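DNA replication initiator (Cdc21/Cdc54) (PDB 1LTL) probably unwinds DNA as an ATP-driven MCM helicase, of which this chain is the zinc-binding N-terminal part, crystallised as a dodecamer. Local coordinates at residues A[14-23]-A[69-80]; A[93-102]-A[111-119]. All coordinates share one frame; numbering follows the deposited sequence.

Two ways of building a hydrophobic interface stand side by side in this N-terminal part of MCM. Contact 1 lies in the helical region, its centre about 16 Å from the centre of the chain, and is only partly buried; it crosses two helices through rings and alanines, with no hydrogen bond between them. Contact 2, its centre about 13 Å from that of the chain and more deeply buried, sets a loop against a strand of the OB domain and adds a backbone hydrogen bond to its apolar packing. They share no helix or strand, but helix 66-77 and strand 90-94 are successive elements, and Ile-70 of that helix packs on Phe-93 and Phe-113 of contact 2. The centres of the two contacts lie about 23 Å apart.

Contact 1 of 2, residues A[14-23]-A[69-80]; sequences TLTKFEEFFS and VIRAAQQAIRNI
Phe-18 inserts its ring among Val-69, Ala-72, Ala-73 and Ala-76, a knob-into-hole arrangement that joins helix 11-21 to helix 66-77 in the helical region of the MCM N-terminal domain. The axes of the segments 14-21 and 69-77 cross at -55° and come within 8.3 Å, a close fit that small alanine side chains allow. Following Phe-18 outward, CB rests on the methyl of Ala-76 (CB to CB 3.8 Å), and CG then passes the CA of Ala-73. CD1 runs beside the backbone N of Ala-73, while CD2 and CE2, on the other side of the ring, both meet Ala-73 CB. At the far end CE1 and CZ meet CG1 of Val-69, which lies in the ring plane at its edge, 3.5 Å from CE1. Meanwhile Ala-73 CB sits over the centre of one face in a CH-pi contact, 3.6 Å from the centroid. Leu-58 of the neighbouring helix 58-64 also touches this ring.

One turn later Phe-22 repeats the theme with a different neighbourhood. CG stands beside the backbone N (chi1 -72°), from where the ring slips between Phe-21 CD2, offset toward the rim of one face, and Ile-77 CG1, which lies over the centre of the opposite face, 3.9 Å from the centroid. Ala-76 CB meets CD1 of the same ring, and Val-46 of strand 43-47 packs on it from outside the pair of helices.

At the more exposed flank, Leu-15 lays CD1 against Ala-76 CB at 3.8 Å, while Glu-19 extends past the same alanine, its CG against the methyl and its carboxylate beside Asn-79. Ile-80 rests CD1 on CB of Phe-22. In segment 14-23, after helix 14-21, Ser-23 OG donates a hydrogen bond of 2.8 Å to the backbone O of Glu-19.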
loop_
_atom_site.group_PDB
_atom_site.type_symbol
_atom_site.label_atom_id
_atom_site.label_comp_id
_atom_site.label_asym_id
_atom_site.label_seq_id
_atom_site.Cartn_x
_atom_site.Cartn_y
_atom_site.Cartn_z
ATOM N N THR A 14 37.591 17.456 23.117
ATOM C CA THR A 14 38.023 18.699 22.508
ATOM C C THR A 14 37.330 19.911 23.106
ATOM O O THR A 14 37.976 20.913 23.407
ATOM C CB THR A 14 37.753 18.684 21.010
ATOM O OG1 THR A 14 38.300 17.487 20.445
ATOM C CG2 THR A 14 38.390 19.891 20.354
ATOM N N LEU A 15 36.015 19.829 23.268
ATOM C CA LEU A 15 35.263 20.941 23.833
ATOM C C LEU A 15 35.935 21.425 25.105
ATOM O O LEU A 15 36.112 22.625 25.316
ATOM C CB LEU A 15 33.837 20.512 24.148
ATOM C CG LEU A 15 32.959 21.600 24.760
ATOM C CD1 LEU A 15 32.768 22.765 23.793
ATOM C CD2 LEU A 15 31.625 20.981 25.109
ATOM N N THR A 16 36.304 20.473 25.953
ATOM C CA THR A 16 36.969 20.772 27.213
ATOM C C THR A 16 38.237 21.563 26.930
ATOM O O THR A 16 38.383 22.697 27.379
ATOM C CB THR A 16 37.355 19.482 27.939
ATOM O OG1 THR A 16 36.278 18.540 27.841
ATOM C CG2 THR A 16 37.647 19.770 29.404
ATOM N N LYS A 17 39.150 20.952 26.180
ATOM C CA LYS A 17 40.403 21.595 25.839
ATOM C C LYS A 17 40.160 23.038 25.447
ATOM O O LYS A 17 40.914 23.931 25.824
ATOM C CB LYS A 17 41.091 20.865 24.685
ATOM C CG LYS A 17 41.685 19.515 25.051
ATOM C CD LYS A 17 42.566 18.963 23.928
ATOM C CE LYS A 17 43.251 17.661 24.333
ATOM N NZ LYS A 17 44.178 17.139 23.286
ATOM N N PHE A 18 39.096 23.269 24.692
ATOM C CA PHE A 18 38.773 24.616 24.251
ATOM C C PHE A 18 38.218 25.483 25.368
ATOM O O PHE A 18 38.593 26.646 25.506
ATOM C CB PHE A 18 37.782 24.562 23.087
ATOM C CG PHE A 18 38.426 24.694 21.747
ATOM C CD1 PHE A 18 38.168 23.777 20.746
ATOM C CD2 PHE A 18 39.294 25.744 21.487
ATOM C CE1 PHE A 18 38.769 23.906 19.502
ATOM C CE2 PHE A 18 39.899 25.881 20.246
ATOM C CZ PHE A 18 39.635 24.961 19.252
ATOM N N GLU A 19 37.325 24.916 26.167
ATOM C CA GLU A 19 36.758 25.676 27.257
ATOM C C GLU A 19 37.845 26.265 28.137
ATOM O O GLU A 19 37.615 27.244 28.841
ATOM C CB GLU A 19 35.825 24.810 28.089
ATOM C CG GLU A 19 34.485 24.617 27.436
ATOM C CD GLU A 19 33.461 24.035 28.380
ATOM O OE1 GLU A 19 33.620 22.859 28.783
ATOM O OE2 GLU A 19 32.501 24.760 28.725
ATOM N N GLU A 20 39.033 25.677 28.096
ATOM C CA GLU A 20 40.131 26.194 28.896
ATOM C C GLU A 20 40.899 27.261 28.133
ATOM O O GLU A 20 41.295 28.270 28.707
ATOM C CB GLU A 20 41.065 25.062 29.314
ATOM C CG GLU A 20 40.484 24.174 30.406
ATOM C CD GLU A 20 41.351 22.960 30.691
ATOM O OE1 GLU A 20 42.581 23.131 30.874
ATOM O OE2 GLU A 20 40.796 21.835 30.735
ATOM N N PHE A 21 41.101 27.046 26.839
ATOM C CA PHE A 21 41.812 28.022 26.030
ATOM C C PHE A 21 41.037 29.338 26.079
ATOM O O PHE A 21 41.615 30.429 26.078
ATOM C CB PHE A 21 41.912 27.544 24.584
ATOM C CG PHE A 21 42.677 28.475 23.699
ATOM C CD1 PHE A 21 44.063 28.451 23.676
ATOM C CD2 PHE A 21 42.012 29.402 22.911
ATOM C CE1 PHE A 21 44.774 29.342 22.879
ATOM C CE2 PHE A 21 42.712 30.293 22.113
ATOM C CZ PHE A 21 44.094 30.265 22.098
ATOM N N PHE A 22 39.716 29.213 26.129
ATOM C CA PHE A 22 38.828 30.366 26.173
ATOM C C PHE A 22 38.618 30.892 27.600
ATOM O O PHE A 22 37.837 31.823 27.826
ATOM C CB PHE A 22 37.485 30.003 25.520
ATOM C CG PHE A 22 37.557 29.867 24.018
ATOM C CD1 PHE A 22 37.028 28.752 23.375
ATOM C CD2 PHE A 22 38.160 30.859 23.247
ATOM C CE1 PHE A 22 37.101 28.630 21.987
ATOM C CE2 PHE A 22 38.237 30.744 21.863
ATOM C CZ PHE A 22 37.706 29.627 21.231
ATOM N N SER A 23 39.319 30.289 28.558
ATOM C CA SER A 23 39.240 30.712 29.953
ATOM C C SER A 23 40.521 31.453 30.330
ATOM O O SER A 23 40.532 32.252 31.263
ATOM C CB SER A 23 39.046 29.509 30.880
ATOM O OG SER A 23 37.686 29.108 30.920
ATOM N N VAL A 69 36.565 20.699 14.915
ATOM C CA VAL A 69 37.274 21.508 15.880
ATOM C C VAL A 69 36.579 22.854 16.014
ATOM O O VAL A 69 36.156 23.206 17.104
ATOM C CB VAL A 69 38.747 21.684 15.499
ATOM C CG1 VAL A 69 39.345 22.841 16.252
ATOM C CG2 VAL A 69 39.502 20.420 15.831
ATOM N N ILE A 70 36.417 23.593 14.920
ATOM C CA ILE A 70 35.752 24.894 14.992
ATOM C C ILE A 70 34.348 24.821 15.580
ATOM O O ILE A 70 33.904 25.757 16.245
ATOM C CB ILE A 70 35.660 25.569 13.621
ATOM C CG1 ILE A 70 37.059 25.927 13.140
ATOM C CG2 ILE A 70 34.812 26.815 13.713
ATOM C CD1 ILE A 70 37.066 26.850 11.962
ATOM N N ARG A 71 33.641 23.725 15.328
ATOM C CA ARG A 71 32.302 23.574 15.876
ATOM C C ARG A 71 32.426 23.384 17.377
ATOM O O ARG A 71 31.480 23.612 18.122
ATOM C CB ARG A 71 31.594 22.358 15.272
ATOM C CG ARG A 71 30.321 22.684 14.485
ATOM C CD ARG A 71 29.479 21.426 14.226
ATOM N NE ARG A 71 30.229 20.354 13.560
ATOM C CZ ARG A 71 30.376 20.224 12.242
ATOM N NH1 ARG A 71 29.820 21.102 11.408
ATOM N NH2 ARG A 71 31.079 19.205 11.754
ATOM N N ALA A 72 33.602 22.965 17.824
ATOM C CA ALA A 72 33.826 22.731 19.244
ATOM C C ALA A 72 34.175 24.030 19.924
ATOM O O ALA A 72 33.711 24.305 21.025
ATOM C CB ALA A 72 34.943 21.721 19.444
ATOM N N ALA A 73 35.008 24.819 19.262
ATOM C CA ALA A 73 35.418 26.103 19.793
ATOM C C ALA A 73 34.180 26.981 19.930
ATOM O O ALA A 73 34.159 27.915 20.724
ATOM C CB ALA A 73 36.439 26.757 18.869
ATOM N N GLN A 74 33.138 26.694 19.160
ATOM C CA GLN A 74 31.940 27.496 19.282
ATOM C C GLN A 74 31.138 27.040 20.486
ATOM O O GLN A 74 30.654 27.861 21.244
ATOM C CB GLN A 74 31.081 27.397 18.031
ATOM C CG GLN A 74 31.746 27.896 16.791
ATOM C CD GLN A 74 30.803 27.869 15.618
ATOM O OE1 GLN A 74 30.169 26.852 15.342
ATOM N NE2 GLN A 74 30.700 28.989 14.918
ATOM N N GLN A 75 30.991 25.735 20.669
ATOM C CA GLN A 75 30.231 25.233 21.809
ATOM C C GLN A 75 30.919 25.583 23.098
ATOM O O GLN A 75 30.300 25.590 24.149
ATOM C CB GLN A 75 30.065 23.717 21.741
ATOM C CG GLN A 75 28.647 23.281 21.398
ATOM C CD GLN A 75 27.667 23.517 22.537
ATOM O OE1 GLN A 75 27.645 22.763 23.508
ATOM N NE2 GLN A 75 26.859 24.571 22.425
ATOM N N ALA A 76 32.209 25.862 23.022
ATOM C CA ALA A 76 32.939 26.215 24.221
ATOM C C ALA A 76 32.523 27.623 24.636
ATOM O O ALA A 76 32.030 27.824 25.744
ATOM C CB ALA A 76 34.433 26.145 23.969
ATOM N N ILE A 77 32.711 28.591 23.745
ATOM C CA ILE A 77 32.334 29.965 24.042
ATOM C C ILE A 77 30.886 30.042 24.495
ATOM O O ILE A 77 30.551 30.735 25.448
ATOM C CB ILE A 77 32.525 30.867 22.822
ATOM C CG1 ILE A 77 34.016 31.059 22.571
ATOM C CG2 ILE A 77 31.841 32.199 23.037
ATOM C CD1 ILE A 77 34.313 32.011 21.448
ATOM N N ARG A 78 30.027 29.305 23.814
ATOM C CA ARG A 78 28.610 29.277 24.137
ATOM C C ARG A 78 28.409 28.717 25.553
ATOM O O ARG A 78 27.376 28.949 26.180
ATOM C CB ARG A 78 27.900 28.422 23.083
ATOM C CG ARG A 78 26.400 28.591 22.986
ATOM C CD ARG A 78 25.899 27.951 21.692
ATOM N NE ARG A 78 26.331 28.703 20.510
ATOM C CZ ARG A 78 26.797 28.155 19.389
ATOM N NH1 ARG A 78 26.906 26.833 19.286
ATOM N NH2 ARG A 78 27.145 28.929 18.366
ATOM N N ASN A 79 29.411 27.994 26.052
ATOM C CA ASN A 79 29.359 27.404 27.397
ATOM C C ASN A 79 30.117 28.228 28.434
ATOM O O ASN A 79 30.290 27.786 29.569
ATOM C CB ASN A 79 29.946 25.984 27.398
ATOM C CG ASN A 79 28.927 24.916 27.013
ATOM O OD1 ASN A 79 27.773 25.221 26.706
ATOM N ND2 ASN A 79 29.357 23.652 27.032
ATOM N N ILE A 80 30.583 29.412 28.043
ATOM C CA ILE A 80 31.323 30.270 28.965
ATOM C C ILE A 80 30.559 31.524 29.387
ATOM O O ILE A 80 30.396 31.776 30.582
ATOM C CB ILE A 80 32.689 30.721 28.370
ATOM C CG1 ILE A 80 33.695 29.568 28.454
ATOM C CG2 ILE A 80 33.219 31.948 29.107
ATOM C CD1 ILE A 80 35.074 29.936 27.950
#

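Contact 2 of 2, residues A[93-102]-A[111-119]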
loop_
_atom_site.group_PDB
_atom_site.type_symbol
_atom_site.label_atom_id
_atom_site.label_comp_id
_atom_site.label_asym_id
_atom_site.label_seq_id
_atom_site.Cartn_x
_atom_site.Cartn_y
_atom_site.Cartn_z
ATOM N N PHE A 93 40.885 31.664 12.921
ATOM C CA PHE A 93 42.298 31.515 13.245
ATOM C C PHE A 93 43.234 32.296 12.369
ATOM O O PHE A 93 43.068 32.342 11.158
ATOM C CB PHE A 93 42.681 30.060 13.189
ATOM C CG PHE A 93 41.816 29.215 14.018
ATOM C CD1 PHE A 93 40.495 29.029 13.675
ATOM C CD2 PHE A 93 42.293 28.657 15.185
ATOM C CE1 PHE A 93 39.654 28.298 14.490
ATOM C CE2 PHE A 93 41.459 27.916 16.017
ATOM C CZ PHE A 93 40.138 27.738 15.668
ATOM N N SER A 94 44.231 32.915 12.988
ATOM C CA SER A 94 45.207 33.685 12.231
ATOM C C SER A 94 46.603 33.057 12.281
ATOM O O SER A 94 46.973 32.422 13.264
ATOM C CB SER A 94 45.271 35.113 12.755
ATOM O OG SER A 94 46.161 35.883 11.959
ATOM N N GLY A 95 47.368 33.250 11.209
ATOM C CA GLY A 95 48.701 32.689 11.143
ATOM C C GLY A 95 48.683 31.170 11.135
ATOM O O GLY A 95 48.967 30.511 12.146
ATOM N N ILE A 96 48.336 30.602 9.989
ATOM C CA ILE A 96 48.293 29.159 9.862
ATOM C C ILE A 96 49.515 28.713 9.090
ATOM O O ILE A 96 49.791 29.204 7.993
ATOM C CB ILE A 96 46.990 28.702 9.154
ATOM C CG1 ILE A 96 45.809 28.927 10.091
ATOM C CG2 ILE A 96 47.047 27.216 8.809
ATOM C CD1 ILE A 96 45.865 28.083 11.341
ATOM N N SER A 97 50.258 27.792 9.691
ATOM C CA SER A 97 51.482 27.261 9.099
ATOM C C SER A 97 51.216 26.392 7.872
ATOM O O SER A 97 52.032 26.341 6.941
ATOM C CB SER A 97 52.234 26.447 10.150
ATOM O OG SER A 97 51.353 25.527 10.770
ATOM N N ASN A 98 50.067 25.716 7.879
ATOM C CA ASN A 98 49.674 24.826 6.785
ATOM C C ASN A 98 49.364 25.583 5.501
ATOM O O ASN A 98 48.243 25.558 5.017
ATOM C CB ASN A 98 48.451 24.009 7.196
ATOM C CG ASN A 98 48.191 22.854 6.264
ATOM O OD1 ASN A 98 47.132 22.239 6.297
ATOM N ND2 ASN A 98 49.168 22.544 5.431
ATOM N N VAL A 99 50.366 26.248 4.944
ATOM C CA VAL A 99 50.166 27.009 3.720
ATOM C C VAL A 99 50.428 26.155 2.481
ATOM O O VAL A 99 51.543 25.676 2.250
ATOM C CB VAL A 99 51.072 28.251 3.705
ATOM C CG1 VAL A 99 52.444 27.887 4.271
ATOM C CG2 VAL A 99 51.204 28.799 2.284
ATOM N N ILE A 100 49.390 25.969 1.677
ATOM C CA ILE A 100 49.523 25.169 0.483
ATOM C C ILE A 100 49.419 25.967 -0.795
ATOM O O ILE A 100 48.581 26.831 -0.932
ATOM C CB ILE A 100 48.464 24.076 0.440
ATOM C CG1 ILE A 100 48.800 22.982 1.440
ATOM C CG2 ILE A 100 48.387 23.486 -0.944
ATOM C CD1 ILE A 100 48.691 23.420 2.844
ATOM N N PRO A 101 50.292 25.693 -1.761
ATOM C CA PRO A 101 50.156 26.475 -2.993
ATOM C C PRO A 101 48.866 26.112 -3.720
ATOM O O PRO A 101 48.417 24.977 -3.683
ATOM C CB PRO A 101 51.410 26.100 -3.780
ATOM C CG PRO A 101 51.750 24.721 -3.262
ATOM C CD PRO A 101 51.512 24.866 -1.781
ATOM N N LEU A 102 48.279 27.088 -4.386
ATOM C CA LEU A 102 47.033 26.879 -5.097
ATOM C C LEU A 102 46.941 25.648 -5.987
ATOM O O LEU A 102 46.044 24.833 -5.811
ATOM C CB LEU A 102 46.706 28.114 -5.921
ATOM C CG LEU A 102 45.275 28.269 -6.403
ATOM C CD1 LEU A 102 45.051 29.742 -6.571
ATOM C CD2 LEU A 102 44.992 27.518 -7.692
ATOM N N GLY A 111 38.428 18.822 3.102
ATOM C CA GLY A 111 38.020 18.729 4.490
ATOM C C GLY A 111 39.095 19.231 5.440
ATOM O O GLY A 111 38.885 19.263 6.644
ATOM N N LYS A 112 40.234 19.656 4.898
ATOM C CA LYS A 112 41.351 20.132 5.711
ATOM C C LYS A 112 41.433 21.645 5.805
ATOM O O LYS A 112 40.947 22.367 4.932
ATOM C CB LYS A 112 42.675 19.630 5.132
ATOM C CG LYS A 112 42.736 18.155 4.842
ATOM C CD LYS A 112 42.669 17.355 6.110
ATOM C CE LYS A 112 42.864 15.894 5.815
ATOM N NZ LYS A 112 42.660 15.121 7.059
ATOM N N PHE A 113 42.099 22.128 6.846
ATOM C CA PHE A 113 42.239 23.564 7.032
ATOM C C PHE A 113 43.455 24.044 6.251
ATOM O O PHE A 113 44.573 23.691 6.584
ATOM C CB PHE A 113 42.399 23.863 8.522
ATOM C CG PHE A 113 41.839 25.192 8.935
ATOM C CD1 PHE A 113 40.509 25.516 8.681
ATOM C CD2 PHE A 113 42.642 26.126 9.581
ATOM C CE1 PHE A 113 39.998 26.748 9.067
ATOM C CE2 PHE A 113 42.135 27.360 9.969
ATOM C CZ PHE A 113 40.817 27.674 9.716
ATOM N N VAL A 114 43.256 24.833 5.203
ATOM C CA VAL A 114 44.409 25.290 4.440
ATOM C C VAL A 114 44.568 26.789 4.436
ATOM O O VAL A 114 43.746 27.524 4.979
ATOM C CB VAL A 114 44.363 24.812 2.986
ATOM C CG1 VAL A 114 44.219 23.311 2.956
ATOM C CG2 VAL A 114 43.237 25.481 2.247
ATOM N N ALA A 115 45.642 27.242 3.814
ATOM C CA ALA A 115 45.926 28.657 3.737
ATOM C C ALA A 115 46.623 28.793 2.412
ATOM O O ALA A 115 47.673 28.206 2.205
ATOM C CB ALA A 115 46.830 29.068 4.867
ATOM N N VAL A 116 46.026 29.586 1.538
ATOM C CA VAL A 116 46.495 29.765 0.192
ATOM C C VAL A 116 46.676 31.205 -0.149
ATOM O O VAL A 116 45.810 32.006 0.172
ATOM C CB VAL A 116 45.448 29.238 -0.765
ATOM C CG1 VAL A 116 45.864 29.506 -2.187
ATOM C CG2 VAL A 116 45.187 27.767 -0.493
ATOM N N ASP A 117 47.772 31.539 -0.835
ATOM C CA ASP A 117 48.033 32.931 -1.250
ATOM C C ASP A 117 47.665 33.119 -2.718
ATOM O O ASP A 117 47.687 32.169 -3.490
ATOM C CB ASP A 117 49.510 33.293 -1.068
ATOM C CG ASP A 117 49.965 33.164 0.367
ATOM O OD1 ASP A 117 49.223 33.617 1.267
ATOM O OD2 ASP A 117 51.072 32.626 0.608
ATOM N N GLY A 118 47.344 34.348 -3.097
ATOM C CA GLY A 118 46.981 34.625 -4.472
ATOM C C GLY A 118 46.460 36.039 -4.608
ATOM O O GLY A 118 46.670 36.853 -3.716
ATOM N N ILE A 119 45.770 36.337 -5.702
ATOM C CA ILE A 119 45.238 37.674 -5.906
ATOM C C ILE A 119 43.763 37.672 -6.302
ATOM O O ILE A 119 43.382 37.070 -7.306
ATOM C CB ILE A 119 46.054 38.389 -6.980
ATOM C CG1 ILE A 119 47.489 38.534 -6.483
ATOM C CG2 ILE A 119 45.449 39.746 -7.316
ATOM C CD1 ILE A 119 48.458 39.093 -7.520
#
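Ile-100 and Ala-115 join a chain without regular secondary structure to a strand: the loop after strand 90-94 runs alongside the start of strand 113-137 in the same direction, with one clear hydrogen bond between them. Strand 113-137 belongs to the OB fold, and the contact lays the loop that follows strand 90-94 along it. Ile-100 N donates to Ala-115 O at 2.9 Å, bent to 140° at the hydrogen, and Val-99 CA approaches the same oxygen in a CA-H...O contact. Just before, an inverse gamma turn centred on Asn-98 bends the loop.

Apolar side chains fill the two ends. The rings of Phe-113 and Phe-93 are steeply turned against each other, the planes 80° apart, with Phe-113 CZ 4.2 Å from Phe-93 CD1. Ile-96 crosses Phe-113 at about a right angle, CG1 and CD1 both meeting CE2, and its CB lies near Ala-115 CB. Thr-221 of strand 217-229 touches Ile-96, Phe-113 and Ala-115 alike. Replacing Phe-113 by an alanine would probably leave Phe-93 and Ile-96 without the ring both lean on, and a gap where it lay. Asp-117, salt-bridged to Arg-219, lies beside Val-99. Farther along, Leu-102 CB packs against Val-116 CG1 at 4.1 Å.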